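Local coordinates for protein 4'-phospho-dehydrooxetanocin synthase (Bacillus megaterium, PDB 5UL3) that uses cobalamin, a [4Fe-4S] cluster and S-adenosylmethionine to carry out the oxidative ring contraction of dAMP to an oxetane aldehyde during oxetanocin A biosynthesis, at residues G188-A193 / P574-G579; V435-N440 / K487-F492; F476-K481 / M544-N549; E494-L499 / G530-T535. One frame throughout, in Å; residues are numbered along the deposited sequence.

Contact 1 (G188-A193 / P574-G579); sequences GQKKLA and PDMNMG
Lys190 and Asn577 face each other where the first turn of a helix meets an irregular loop, and the Asn577 amide does most of the joining. Its CG stands anti to the backbone N (chi1 174°), which carries OD1 across the gap to accept from Lys190 N at 3.1 Å. The donor lies 15° from the plane of that carbonyl, and the N-H...O angle is 156°. Water 1 adds a second link, accepting from Lys191 N and giving a weak bond to Asn577 OD1. The loop backbone contributes too: Gly188 N donates to Asn577 O at 3.1 Å. The side chains of Met576 and Lys190 cross at about a right angle. Bends along the methionine chain bring its CE to 3.4 Å from Lys190 CB, a tight carbon contact, while Met576 SD is 3.8 Å from Lys190 CD. Within the loop, an Asx turn, Asp575 OD1 accepting from Asn577 N, probably helps hold the asparagine's backbone. The contact pins the start of helix 190-205, in the cobalamin-binding domain, to the loop that leads into strand 580-581, and Met576 also packs on Gln226 and Phe227 of helix 224-230.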
loop_
_atom_site.group_PDB
_atom_site.type_symbol
_atom_site.label_atom_id
_atom_site.label_comp_id
_atom_site.label_asym_id
_atom_site.label_seq_id
_atom_site.Cartn_x
_atom_site.Cartn_y
_atom_site.Cartn_z
ATOM N N GLY A 188 -9.850 -8.790 -5.140
ATOM C CA GLY A 188 -10.477 -9.881 -4.420
ATOM C C GLY A 188 -11.802 -9.549 -3.777
ATOM O O GLY A 188 -12.365 -10.406 -3.081
ATOM N N GLN A 189 -12.320 -8.339 -3.978
ATOM C CA GLN A 189 -13.512 -7.885 -3.275
ATOM C C GLN A 189 -14.744 -7.804 -4.170
ATOM O O GLN A 189 -15.744 -7.211 -3.756
ATOM C CB GLN A 189 -13.245 -6.520 -2.630
ATOM C CG GLN A 189 -12.208 -6.573 -1.517
ATOM C CD GLN A 189 -11.796 -5.201 -1.018
ATOM O OE1 GLN A 189 -12.251 -4.172 -1.525
ATOM N NE2 GLN A 189 -10.937 -5.182 -0.008
ATOM N N LYS A 190 -14.696 -8.360 -5.387
ATOM C CA LYS A 190 -15.860 -8.303 -6.271
ATOM C C LYS A 190 -17.101 -8.894 -5.608
ATOM O O LYS A 190 -18.172 -8.275 -5.607
ATOM C CB LYS A 190 -15.597 -9.047 -7.577
ATOM C CG LYS A 190 -16.897 -9.242 -8.371
ATOM C CD LYS A 190 -16.812 -10.334 -9.416
ATOM C CE LYS A 190 -18.170 -10.561 -10.079
ATOM N NZ LYS A 190 -18.172 -11.780 -10.941
ATOM N N LYS A 191 -16.982 -10.115 -5.076
ATOM C CA LYS A 191 -18.135 -10.796 -4.485
ATOM C C LYS A 191 -18.700 -10.013 -3.300
ATOM O O LYS A 191 -19.919 -9.835 -3.187
ATOM C CB LYS A 191 -17.725 -12.217 -4.075
ATOM C CG LYS A 191 -18.702 -12.948 -3.163
ATOM C CD LYS A 191 -18.181 -14.345 -2.837
ATOM C CE LYS A 191 -19.064 -15.054 -1.822
ATOM N NZ LYS A 191 -18.541 -16.413 -1.484
ATOM N N LEU A 192 -17.827 -9.505 -2.428
ATOM C CA LEU A 192 -18.255 -8.656 -1.319
ATOM C C LEU A 192 -18.943 -7.384 -1.814
ATOM O O LEU A 192 -19.990 -6.976 -1.289
ATOM C CB LEU A 192 -17.033 -8.315 -0.471
ATOM C CG LEU A 192 -17.129 -7.702 0.904
ATOM C CD1 LEU A 192 -18.048 -8.543 1.768
ATOM C CD2 LEU A 192 -15.732 -7.713 1.470
ATOM N N ALA A 193 -18.354 -6.728 -2.818
ATOM C CA ALA A 193 -18.957 -5.526 -3.378
ATOM C C ALA A 193 -20.349 -5.807 -3.930
ATOM O O ALA A 193 -21.282 -5.031 -3.699
ATOM C CB ALA A 193 -18.061 -4.954 -4.487
ATOM N N PRO A 574 -9.762 -10.897 -19.331
ATOM C CA PRO A 574 -9.146 -10.772 -18.009
ATOM C C PRO A 574 -10.119 -11.178 -16.910
ATOM O O PRO A 574 -11.325 -11.309 -17.121
ATOM C CB PRO A 574 -8.808 -9.281 -17.923
ATOM C CG PRO A 574 -9.885 -8.630 -18.719
ATOM C CD PRO A 574 -10.203 -9.594 -19.859
ATOM N N ASP A 575 -9.561 -11.389 -15.721
ATOM C CA ASP A 575 -10.366 -11.592 -14.524
ATOM C C ASP A 575 -10.744 -10.228 -13.952
ATOM O O ASP A 575 -9.871 -9.398 -13.678
ATOM C CB ASP A 575 -9.604 -12.418 -13.490
ATOM C CG ASP A 575 -10.409 -12.664 -12.225
ATOM O OD1 ASP A 575 -11.640 -12.463 -12.244
ATOM O OD2 ASP A 575 -9.809 -13.066 -11.208
ATOM N N MET A 576 -12.048 -10.003 -13.781
ATOM C CA MET A 576 -12.533 -8.739 -13.235
ATOM C C MET A 576 -12.201 -8.611 -11.749
ATOM O O MET A 576 -11.811 -7.534 -11.277
ATOM C CB MET A 576 -14.038 -8.661 -13.478
ATOM C CG MET A 576 -14.702 -7.366 -13.143
ATOM S SD MET A 576 -15.976 -7.585 -11.912
ATOM C CE MET A 576 -14.969 -7.298 -10.474
ATOM N N ASN A 577 -12.337 -9.707 -11.002
ATOM C CA ASN A 577 -12.114 -9.692 -9.559
ATOM C C ASN A 577 -10.644 -9.474 -9.206
ATOM O O ASN A 577 -10.341 -8.869 -8.171
ATOM C CB ASN A 577 -12.644 -11.005 -8.962
ATOM C CG ASN A 577 -12.329 -11.155 -7.493
ATOM O OD1 ASN A 577 -12.720 -10.323 -6.672
ATOM N ND2 ASN A 577 -11.635 -12.236 -7.146
ATOM N N MET A 578 -9.719 -9.946 -10.043
ATOM C CA MET A 578 -8.296 -9.798 -9.766
ATOM C C MET A 578 -7.598 -8.839 -10.720
ATOM O O MET A 578 -6.376 -8.658 -10.612
ATOM C CB MET A 578 -7.605 -11.168 -9.797
ATOM C CG MET A 578 -8.025 -12.093 -8.654
ATOM S SD MET A 578 -7.863 -11.339 -7.008
ATOM C CE MET A 578 -6.106 -10.984 -6.926
ATOM N N GLY A 579 -8.333 -8.214 -11.638
ATOM C CA GLY A 579 -7.751 -7.228 -12.535
ATOM C C GLY A 579 -6.582 -7.734 -13.349
ATOM O O GLY A 579 -5.661 -6.958 -13.651
HETATM O O HOH W 1 -14.560 -11.989 -5.275
#

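Contact 2 (V435-N440 / K487-F492); sequences VESGSN and KENLDF. With EDO (1,2-ethanediol), chain X.
One face of the Phe492 ring is covered by Gly438 CA, which sits 3.5 Å above the plane, offset toward the rim, in a CH-pi contact. The methylene is 24° off the ring normal as seen from the centroid. Val435 CG1 comes to the same ring obliquely, 3.9 Å from Phe492 CZ. The other flat group is the Asn489 amide: its OD1 accepts from Gly438 N at 3.0 Å, with the donor 37° above the carbonyl plane rather than on a lone pair, and its ND2 is bonded to Gln442 OE1. Farther along the turn, Ser439 OG, only roughly anti to its backbone N (chi1 152°), reaches Glu488 OE1 and donates to it at 2.6 Å, nearly along the C-O bond. As N-cap of helix 440-445, the same OG accepts from Gln442 N. An ST turn shapes the loop, Ser437 OG accepting from Ser439 N at 3.0 Å and bonding also to Gln442 OE1. Glu436, which binds S-adenosylmethionine, ends the strand just before this loop; here its OE1 accepts from O2 of an ethanediol, probably from the crystallisation liquor, whose O1 lies unusually, hence doubtfully, close to OE2. The arrangement thus ties the C-terminal end of strand 432-436, in the parallel part of the radical SAM sheet, to helix 484-493, with Phe492 also resting on Asn455 and Ile456 of helix 452-464.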
loop_
_atom_site.group_PDB
_atom_site.type_symbol
_atom_site.label_atom_id
_atom_site.label_comp_id
_atom_site.label_asym_id
_atom_site.label_seq_id
_atom_site.Cartn_x
_atom_site.Cartn_y
_atom_site.Cartn_z
ATOM N N VAL A 435 13.735 -4.312 -7.264
ATOM C CA VAL A 435 14.775 -4.884 -8.131
ATOM C C VAL A 435 14.146 -5.641 -9.300
ATOM O O VAL A 435 14.455 -5.382 -10.474
ATOM C CB VAL A 435 15.703 -5.797 -7.301
ATOM C CG1 VAL A 435 16.589 -6.639 -8.184
ATOM C CG2 VAL A 435 16.549 -4.964 -6.330
ATOM N N GLU A 436 13.301 -6.624 -8.982
ATOM C CA GLU A 436 12.469 -7.436 -9.875
ATOM C C GLU A 436 13.252 -8.465 -10.696
ATOM O O GLU A 436 12.719 -9.532 -11.013
ATOM C CB GLU A 436 11.622 -6.545 -10.816
ATOM C CG GLU A 436 10.663 -5.534 -10.121
ATOM C CD GLU A 436 9.971 -6.043 -8.859
ATOM O OE1 GLU A 436 9.670 -5.213 -7.969
ATOM O OE2 GLU A 436 9.701 -7.249 -8.731
ATOM N N SER A 437 14.509 -8.187 -11.032
ATOM C CA SER A 437 15.245 -9.154 -11.844
ATOM C C SER A 437 16.742 -8.977 -11.645
ATOM O O SER A 437 17.212 -7.892 -11.309
ATOM C CB SER A 437 14.897 -9.005 -13.336
ATOM O OG SER A 437 15.682 -9.903 -14.121
ATOM N N GLY A 438 17.487 -10.057 -11.874
ATOM C CA GLY A 438 18.930 -9.975 -11.963
ATOM C C GLY A 438 19.479 -10.279 -13.339
ATOM O O GLY A 438 20.694 -10.473 -13.473
ATOM N N SER A 439 18.635 -10.341 -14.364
ATOM C CA SER A 439 19.040 -10.664 -15.727
ATOM C C SER A 439 18.836 -9.435 -16.599
ATOM O O SER A 439 17.736 -8.876 -16.635
ATOM C CB SER A 439 18.221 -11.843 -16.260
ATOM O OG SER A 439 18.105 -11.784 -17.675
ATOM N N ASN A 440 19.885 -9.005 -17.305
ATOM C CA ASN A 440 19.757 -7.741 -18.031
ATOM C C ASN A 440 18.674 -7.815 -19.108
ATOM O O ASN A 440 17.919 -6.852 -19.302
ATOM C CB ASN A 440 21.109 -7.330 -18.610
ATOM C CG ASN A 440 22.044 -6.811 -17.535
ATOM O OD1 ASN A 440 21.591 -6.240 -16.544
ATOM N ND2 ASN A 440 23.346 -7.020 -17.713
ATOM N N LYS A 487 19.341 -18.777 -15.194
ATOM C CA LYS A 487 20.706 -18.922 -14.705
ATOM C C LYS A 487 21.278 -17.581 -14.275
ATOM O O LYS A 487 21.956 -17.493 -13.244
ATOM C CB LYS A 487 21.589 -19.556 -15.783
ATOM C CG LYS A 487 21.158 -20.958 -16.152
ATOM C CD LYS A 487 22.182 -21.620 -17.093
ATOM C CE LYS A 487 21.845 -23.083 -17.341
ATOM N NZ LYS A 487 22.863 -23.767 -18.211
ATOM N N GLU A 488 21.036 -16.534 -15.066
ATOM C CA GLU A 488 21.497 -15.199 -14.699
ATOM C C GLU A 488 20.853 -14.741 -13.394
ATOM O O GLU A 488 21.514 -14.144 -12.535
ATOM C CB GLU A 488 21.189 -14.207 -15.821
ATOM C CG GLU A 488 21.975 -14.446 -17.115
ATOM C CD GLU A 488 21.265 -13.890 -18.348
ATOM O OE1 GLU A 488 20.371 -13.036 -18.199
ATOM O OE2 GLU A 488 21.596 -14.319 -19.478
ATOM N N ASN A 489 19.562 -15.019 -13.231
ATOM C CA ASN A 489 18.870 -14.657 -11.992
ATOM C C ASN A 489 19.468 -15.377 -10.790
ATOM O O ASN A 489 19.709 -14.768 -9.742
ATOM C CB ASN A 489 17.390 -14.989 -12.121
ATOM C CG ASN A 489 16.619 -13.901 -12.825
ATOM O OD1 ASN A 489 17.134 -12.808 -13.036
ATOM N ND2 ASN A 489 15.382 -14.190 -13.186
ATOM N N LEU A 490 19.656 -16.693 -10.912
ATOM C CA LEU A 490 20.201 -17.478 -9.811
ATOM C C LEU A 490 21.587 -16.986 -9.415
ATOM O O LEU A 490 21.889 -16.867 -8.215
ATOM C CB LEU A 490 20.245 -18.954 -10.205
ATOM C CG LEU A 490 18.907 -19.664 -10.417
ATOM C CD1 LEU A 490 19.144 -21.008 -11.111
ATOM C CD2 LEU A 490 18.189 -19.867 -9.069
ATOM N N ASP A 491 22.444 -16.702 -10.408
ATOM C CA ASP A 491 23.760 -16.123 -10.138
ATOM C C ASP A 491 23.640 -14.816 -9.358
ATOM O O ASP A 491 24.324 -14.616 -8.347
ATOM C CB ASP A 491 24.508 -15.874 -11.451
ATOM C CG ASP A 491 25.025 -17.150 -12.091
ATOM O OD1 ASP A 491 24.986 -18.212 -11.432
ATOM O OD2 ASP A 491 25.476 -17.077 -13.256
ATOM N N PHE A 492 22.796 -13.898 -9.841
ATOM C CA PHE A 492 22.544 -12.644 -9.135
ATOM C C PHE A 492 22.132 -12.884 -7.683
ATOM O O PHE A 492 22.676 -12.265 -6.759
ATOM C CB PHE A 492 21.457 -11.851 -9.868
ATOM C CG PHE A 492 20.983 -10.612 -9.134
ATOM C CD1 PHE A 492 21.628 -9.390 -9.303
ATOM C CD2 PHE A 492 19.877 -10.666 -8.303
ATOM C CE1 PHE A 492 21.182 -8.242 -8.651
ATOM C CE2 PHE A 492 19.433 -9.517 -7.640
ATOM C CZ PHE A 492 20.089 -8.307 -7.820
HETATM C C1 EDO X . 6.504 -7.502 -7.255
HETATM O O1 EDO X . 7.840 -8.039 -7.269
HETATM C C2 EDO X . 6.456 -6.101 -7.868
HETATM O O2 EDO X . 7.232 -5.169 -7.092
HETATM O O HOH W 2 22.311 -10.444 -17.078
#

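Contact 3 (F476-K481 / M544-N549); sequences FDQLMK and MEILMN. With EDO (1,2-ethanediol), chain Y.
Gln478 reaches Met544 because its chain turns sharply: CG lies beside the backbone N (chi1 -72°) and the next torsion is bent to 86°, which turns the amide toward Met544 O. It belongs to a type I beta turn from Asp477 to Met480, closed by Met480 N to Asp477 O, in the loop between strand 470-473 and helix 484-493 of the radical SAM domain. Gln478 NE2 donates to Met544 O at 3.0 Å, meeting it 36° above the carbonyl plane. The backbones join as well, Met544 N giving a hydrogen bond of 2.8 Å to Phe476 O. Asp477 brings its CB to 3.9 Å from Met544 CB, while its carboxylate is taken up by Arg445, Gln442 and Tyr552. Next along the chain, Glu545 binds S-adenosylmethionine and touches cobalamin; its side chain pairs with Arg580, and its backbone N and O both bond to an ethanediol, probably from the crystallisation liquor. The Gln478 and Met544 side chains cross at about a right angle. The buried Gln478 OE1 has no hydrogen-bonding partner and is set among carbons: Met544 CB at 3.3 Å, Met544 CG at 3.4 Å and Ile546 CD1 at 3.5 Å.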
loop_
_atom_site.group_PDB
_atom_site.type_symbol
_atom_site.label_atom_id
_atom_site.label_comp_id
_atom_site.label_asym_id
_atom_site.label_seq_id
_atom_site.Cartn_x
_atom_site.Cartn_y
_atom_site.Cartn_z
ATOM N N PHE A 476 10.149 -15.784 -12.888
ATOM C CA PHE A 476 9.590 -16.325 -14.122
ATOM C C PHE A 476 8.719 -15.288 -14.823
ATOM O O PHE A 476 7.929 -14.591 -14.181
ATOM C CB PHE A 476 8.750 -17.568 -13.816
ATOM C CG PHE A 476 9.509 -18.669 -13.116
ATOM C CD1 PHE A 476 10.374 -19.496 -13.829
ATOM C CD2 PHE A 476 9.328 -18.905 -11.761
ATOM C CE1 PHE A 476 11.057 -20.521 -13.203
ATOM C CE2 PHE A 476 10.020 -19.936 -11.120
ATOM C CZ PHE A 476 10.880 -20.748 -11.845
ATOM N N ASP A 477 8.853 -15.177 -16.147
ATOM C CA ASP A 477 7.882 -14.394 -16.901
ATOM C C ASP A 477 7.604 -15.093 -18.224
ATOM O O ASP A 477 8.457 -15.806 -18.759
ATOM C CB ASP A 477 8.322 -12.936 -17.131
ATOM C CG ASP A 477 9.467 -12.796 -18.128
ATOM O OD1 ASP A 477 10.574 -13.281 -17.832
ATOM O OD2 ASP A 477 9.267 -12.135 -19.182
ATOM N N GLN A 478 6.392 -14.871 -18.736
ATOM C CA GLN A 478 5.833 -15.727 -19.774
ATOM C C GLN A 478 6.543 -15.571 -21.112
ATOM O O GLN A 478 6.515 -16.503 -21.922
ATOM C CB GLN A 478 4.334 -15.440 -19.930
ATOM C CG GLN A 478 3.465 -15.951 -18.769
ATOM C CD GLN A 478 3.355 -14.975 -17.597
ATOM O OE1 GLN A 478 4.059 -13.964 -17.533
ATOM N NE2 GLN A 478 2.448 -15.275 -16.677
ATOM N N LEU A 479 7.195 -14.441 -21.360
ATOM C CA LEU A 479 7.870 -14.248 -22.637
ATOM C C LEU A 479 9.319 -14.714 -22.620
ATOM O O LEU A 479 10.007 -14.570 -23.636
ATOM C CB LEU A 479 7.799 -12.773 -23.057
ATOM C CG LEU A 479 6.364 -12.267 -23.226
ATOM C CD1 LEU A 479 6.308 -10.810 -23.673
ATOM C CD2 LEU A 479 5.614 -13.164 -24.209
ATOM N N MET A 480 9.791 -15.284 -21.511
ATOM C CA MET A 480 11.170 -15.745 -21.422
ATOM C C MET A 480 11.375 -16.977 -22.298
ATOM O O MET A 480 10.605 -17.939 -22.226
ATOM C CB MET A 480 11.533 -16.095 -19.977
ATOM C CG MET A 480 13.017 -16.456 -19.775
ATOM S SD MET A 480 13.317 -17.128 -18.120
ATOM C CE MET A 480 12.897 -15.695 -17.092
ATOM N N LYS A 481 12.434 -16.952 -23.095
ATOM C CA LYS A 481 12.787 -18.052 -23.985
ATOM C C LYS A 481 14.098 -18.659 -23.513
ATOM O O LYS A 481 15.107 -17.953 -23.399
ATOM C CB LYS A 481 12.899 -17.567 -25.431
ATOM C CG LYS A 481 11.556 -17.219 -26.049
ATOM C CD LYS A 481 11.666 -16.916 -27.538
ATOM C CE LYS A 481 10.281 -16.735 -28.140
ATOM N NZ LYS A 481 10.349 -16.389 -29.585
ATOM N N MET A 544 5.424 -14.055 -12.976
ATOM C CA MET A 544 4.755 -12.844 -13.423
ATOM C C MET A 544 3.245 -13.026 -13.434
ATOM O O MET A 544 2.726 -14.018 -13.960
ATOM C CB MET A 544 5.235 -12.468 -14.825
ATOM C CG MET A 544 4.499 -11.271 -15.434
ATOM S SD MET A 544 4.862 -9.697 -14.636
ATOM C CE MET A 544 6.570 -9.437 -15.077
ATOM N N GLU A 545 2.551 -12.073 -12.822
ATOM C CA GLU A 545 1.102 -11.950 -12.900
ATOM C C GLU A 545 0.826 -10.720 -13.748
ATOM O O GLU A 545 1.285 -9.619 -13.425
ATOM C CB GLU A 545 0.474 -11.839 -11.505
ATOM C CG GLU A 545 0.536 -13.151 -10.740
ATOM C CD GLU A 545 0.172 -13.005 -9.272
ATOM O OE1 GLU A 545 -0.293 -11.915 -8.872
ATOM O OE2 GLU A 545 0.362 -13.987 -8.520
ATOM N N ILE A 546 0.125 -10.915 -14.855
ATOM C CA ILE A 546 -0.010 -9.888 -15.876
ATOM C C ILE A 546 -1.305 -9.135 -15.620
ATOM O O ILE A 546 -2.401 -9.682 -15.799
ATOM C CB ILE A 546 0.029 -10.498 -17.282
ATOM C CG1 ILE A 546 1.305 -11.330 -17.437
ATOM C CG2 ILE A 546 -0.035 -9.407 -18.330
ATOM C CD1 ILE A 546 1.444 -12.014 -18.786
ATOM N N LEU A 547 -1.187 -7.882 -15.189
ATOM C CA LEU A 547 -2.383 -7.117 -14.882
ATOM C C LEU A 547 -2.960 -6.509 -16.151
ATOM O O LEU A 547 -2.293 -6.412 -17.188
ATOM C CB LEU A 547 -2.080 -6.016 -13.859
ATOM C CG LEU A 547 -1.620 -6.417 -12.455
ATOM C CD1 LEU A 547 -1.484 -5.184 -11.583
ATOM C CD2 LEU A 547 -2.564 -7.424 -11.813
ATOM N N MET A 548 -4.223 -6.089 -16.056
ATOM C CA MET A 548 -4.849 -5.359 -17.148
ATOM C C MET A 548 -4.117 -4.043 -17.385
ATOM O O MET A 548 -3.499 -3.475 -16.477
ATOM C CB MET A 548 -6.330 -5.084 -16.836
ATOM C CG MET A 548 -7.177 -6.332 -16.610
ATOM S SD MET A 548 -8.856 -5.933 -16.037
ATOM C CE MET A 548 -9.427 -4.903 -17.391
ATOM N N ASN A 549 -4.174 -3.569 -18.629
ATOM C CA ASN A 549 -3.686 -2.248 -19.019
ATOM C C ASN A 549 -2.175 -2.104 -18.899
ATOM O O ASN A 549 -1.669 -0.984 -18.759
ATOM C CB ASN A 549 -4.373 -1.137 -18.211
ATOM C CG ASN A 549 -5.857 -1.062 -18.484
ATOM O OD1 ASN A 549 -6.296 -1.225 -19.624
ATOM N ND2 ASN A 549 -6.640 -0.832 -17.440
HETATM C C1 EDO Y . 4.110 -9.123 -10.080
HETATM O O1 EDO Y . 3.745 -10.404 -10.604
HETATM C C2 EDO Y . 3.814 -8.049 -11.115
HETATM O O2 EDO Y . 2.454 -8.147 -11.543
#

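Contact 4 (E494-L499 / G530-T535); sequences ERTDAL and GKPVYT
Two loops of the radical SAM core, one following helix 484-493 and the other following helix 521-527, meet where the Arg495 carbonyl and the Leu499 side chain lie against Pro532 and Val533. Arg495 O is the main polar link: it accepts a weak bond from Val533 N at 3.2 Å (N-H...O angle 134°), and Pro532 CA makes a CA-H...O contact with it at 3.3 Å. Two waters fill in what direct bonds leave out. Water 3 accepts from Leu499 N and lies within donating range of both Arg495 O and Lys531 O, while water 4 stands among Thr496 O, Leu499 O and Gly530 N. Counting further acceptors around them, each has more than its two protons can serve, so not every bond need be made at once. The second loop enters a 3-10 turn at Val533, with Thr535 N and OG1 both donating to Pro532 O, the hydroxyl at 2.6 Å and nearly in line with the C=O bond. Leu499 CD1 packs beside this turn, 3.5 Å from Thr535 OG1 and 3.6 Å from Pro532 O; the leucine and threonine side chains run alongside each other, pointing opposite ways. Next to it, Ala498 CB touches Val533 CG2 at 3.6 Å. Glu494 CG comes up to the edge of the Tyr534 ring, near its plane, and its carboxylate is held by His638 and Lys642 of helix 620-648. The Arg495 guanidinium grips Asp497 side-on in a salt bridge, NE to OD1 at 2.9 Å and NH2 to OD2 at 2.7 Å, while NH1 pairs with Glu453 of helix 452-464.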
loop_
_atom_site.group_PDB
_atom_site.type_symbol
_atom_site.label_atom_id
_atom_site.label_comp_id
_atom_site.label_asym_id
_atom_site.label_seq_id
_atom_site.Cartn_x
_atom_site.Cartn_y
_atom_site.Cartn_z
ATOM N N GLU A 494 22.591 -15.377 -5.730
ATOM C CA GLU A 494 23.632 -16.002 -4.924
ATOM C C GLU A 494 24.797 -15.066 -4.613
ATOM O O GLU A 494 25.701 -15.460 -3.872
ATOM C CB GLU A 494 24.143 -17.268 -5.627
ATOM C CG GLU A 494 23.139 -18.397 -5.589
ATOM C CD GLU A 494 23.415 -19.499 -6.592
ATOM O OE1 GLU A 494 24.605 -19.743 -6.897
ATOM O OE2 GLU A 494 22.434 -20.110 -7.081
ATOM N N ARG A 495 24.808 -13.842 -5.140
ATOM C CA ARG A 495 25.928 -12.943 -4.881
ATOM C C ARG A 495 25.991 -12.579 -3.402
ATOM O O ARG A 495 24.970 -12.263 -2.782
ATOM C CB ARG A 495 25.822 -11.687 -5.741
ATOM C CG ARG A 495 26.180 -11.981 -7.197
ATOM C CD ARG A 495 26.241 -10.744 -8.021
ATOM N NE ARG A 495 27.322 -9.859 -7.615
ATOM C CZ ARG A 495 27.741 -8.834 -8.346
ATOM N NH1 ARG A 495 27.169 -8.587 -9.516
ATOM N NH2 ARG A 495 28.720 -8.059 -7.910
ATOM N N THR A 496 27.198 -12.636 -2.837
ATOM C CA THR A 496 27.430 -12.296 -1.440
ATOM C C THR A 496 28.187 -10.981 -1.282
ATOM O O THR A 496 28.577 -10.624 -0.164
ATOM C CB THR A 496 28.178 -13.441 -0.738
ATOM O OG1 THR A 496 29.388 -13.745 -1.454
ATOM C CG2 THR A 496 27.303 -14.682 -0.698
ATOM N N ASP A 497 28.389 -10.239 -2.366
ATOM C CA ASP A 497 29.064 -8.949 -2.289
ATOM C C ASP A 497 28.094 -7.782 -2.405
ATOM O O ASP A 497 28.504 -6.671 -2.756
ATOM C CB ASP A 497 30.145 -8.853 -3.363
ATOM C CG ASP A 497 29.580 -8.918 -4.761
ATOM O OD1 ASP A 497 28.473 -9.469 -4.936
ATOM O OD2 ASP A 497 30.251 -8.425 -5.693
ATOM N N ALA A 498 26.817 -8.008 -2.111
ATOM C CA ALA A 498 25.806 -6.964 -2.185
ATOM C C ALA A 498 25.367 -6.485 -0.811
ATOM O O ALA A 498 25.334 -5.283 -0.554
ATOM C CB ALA A 498 24.584 -7.466 -2.975
ATOM N N LEU A 499 25.055 -7.396 0.104
ATOM C CA LEU A 499 24.499 -6.984 1.389
ATOM C C LEU A 499 25.624 -6.629 2.356
ATOM O O LEU A 499 26.476 -7.470 2.670
ATOM C CB LEU A 499 23.602 -8.087 1.956
ATOM C CG LEU A 499 22.488 -8.551 1.004
ATOM C CD1 LEU A 499 21.667 -9.685 1.613
ATOM C CD2 LEU A 499 21.582 -7.375 0.612
ATOM N N GLY A 530 28.025 -11.362 4.222
ATOM C CA GLY A 530 28.191 -12.723 3.756
ATOM C C GLY A 530 26.906 -13.429 3.383
ATOM O O GLY A 530 26.957 -14.596 2.973
ATOM N N LYS A 531 25.759 -12.769 3.505
ATOM C CA LYS A 531 24.514 -13.430 3.124
ATOM C C LYS A 531 24.193 -13.161 1.656
ATOM O O LYS A 531 24.398 -12.045 1.173
ATOM C CB LYS A 531 23.366 -12.945 3.986
ATOM C CG LYS A 531 23.636 -13.059 5.472
ATOM C CD LYS A 531 22.347 -13.246 6.243
ATOM C CE LYS A 531 22.589 -14.053 7.513
ATOM N NZ LYS A 531 23.265 -15.356 7.226
ATOM N N PRO A 532 23.694 -14.156 0.933
ATOM C CA PRO A 532 23.339 -13.936 -0.470
ATOM C C PRO A 532 22.080 -13.093 -0.607
ATOM O O PRO A 532 21.258 -12.976 0.307
ATOM C CB PRO A 532 23.123 -15.348 -1.022
ATOM C CG PRO A 532 22.915 -16.221 0.173
ATOM C CD PRO A 532 23.611 -15.578 1.325
ATOM N N VAL A 533 21.943 -12.505 -1.803
ATOM C CA VAL A 533 20.841 -11.587 -2.073
ATOM C C VAL A 533 19.491 -12.259 -1.855
ATOM O O VAL A 533 18.548 -11.625 -1.367
ATOM C CB VAL A 533 20.960 -11.013 -3.503
ATOM C CG1 VAL A 533 19.693 -10.235 -3.875
ATOM C CG2 VAL A 533 22.190 -10.121 -3.614
ATOM N N TYR A 534 19.362 -13.549 -2.197
ATOM C CA TYR A 534 18.043 -14.170 -2.077
ATOM C C TYR A 534 17.506 -14.124 -0.651
ATOM O O TYR A 534 16.292 -14.250 -0.466
ATOM C CB TYR A 534 18.040 -15.618 -2.594
ATOM C CG TYR A 534 18.908 -16.622 -1.857
ATOM C CD1 TYR A 534 18.555 -17.102 -0.596
ATOM C CD2 TYR A 534 20.044 -17.153 -2.465
ATOM C CE1 TYR A 534 19.352 -18.051 0.070
ATOM C CE2 TYR A 534 20.843 -18.115 -1.808
ATOM C CZ TYR A 534 20.494 -18.542 -0.544
ATOM O OH TYR A 534 21.292 -19.476 0.098
ATOM N N THR A 535 18.362 -13.891 0.351
ATOM C CA THR A 535 17.864 -13.809 1.723
ATOM C C THR A 535 16.932 -12.619 1.952
ATOM O O THR A 535 16.181 -12.632 2.927
ATOM C CB THR A 535 19.033 -13.760 2.735
ATOM O OG1 THR A 535 19.852 -12.594 2.518
ATOM C CG2 THR A 535 19.904 -15.020 2.641
HETATM O O HOH W 3 25.008 -10.192 -0.730
HETATM O O HOH W 4 27.006 -10.107 1.884
#

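In the fold
Contact 2 uses helix 484-493 and contact 4 the loop directly after it: Phe492 O lies 3.8 Å from Val533 CG2, with the centres 12 Å apart. Contacts 1 and 3 are joined directly by a probable hydrogen bond from Met548 N to Gly579 O at 2.9 Å, and Pro574 packs on Met548. Contacts 2 and 3 do not touch, yet their segments alternate along the chain, and each holds a residue that binds S-adenosylmethionine, Glu436 and Glu545. The Met544 side chain is about 9 Å from cobalamin and about 10 Å from the iron-sulfur cluster; that of Met578 in contact 1 is about 5 Å from cobalamin. The Val533 side chain of contact 4 is about 11 Å from that of Glu436.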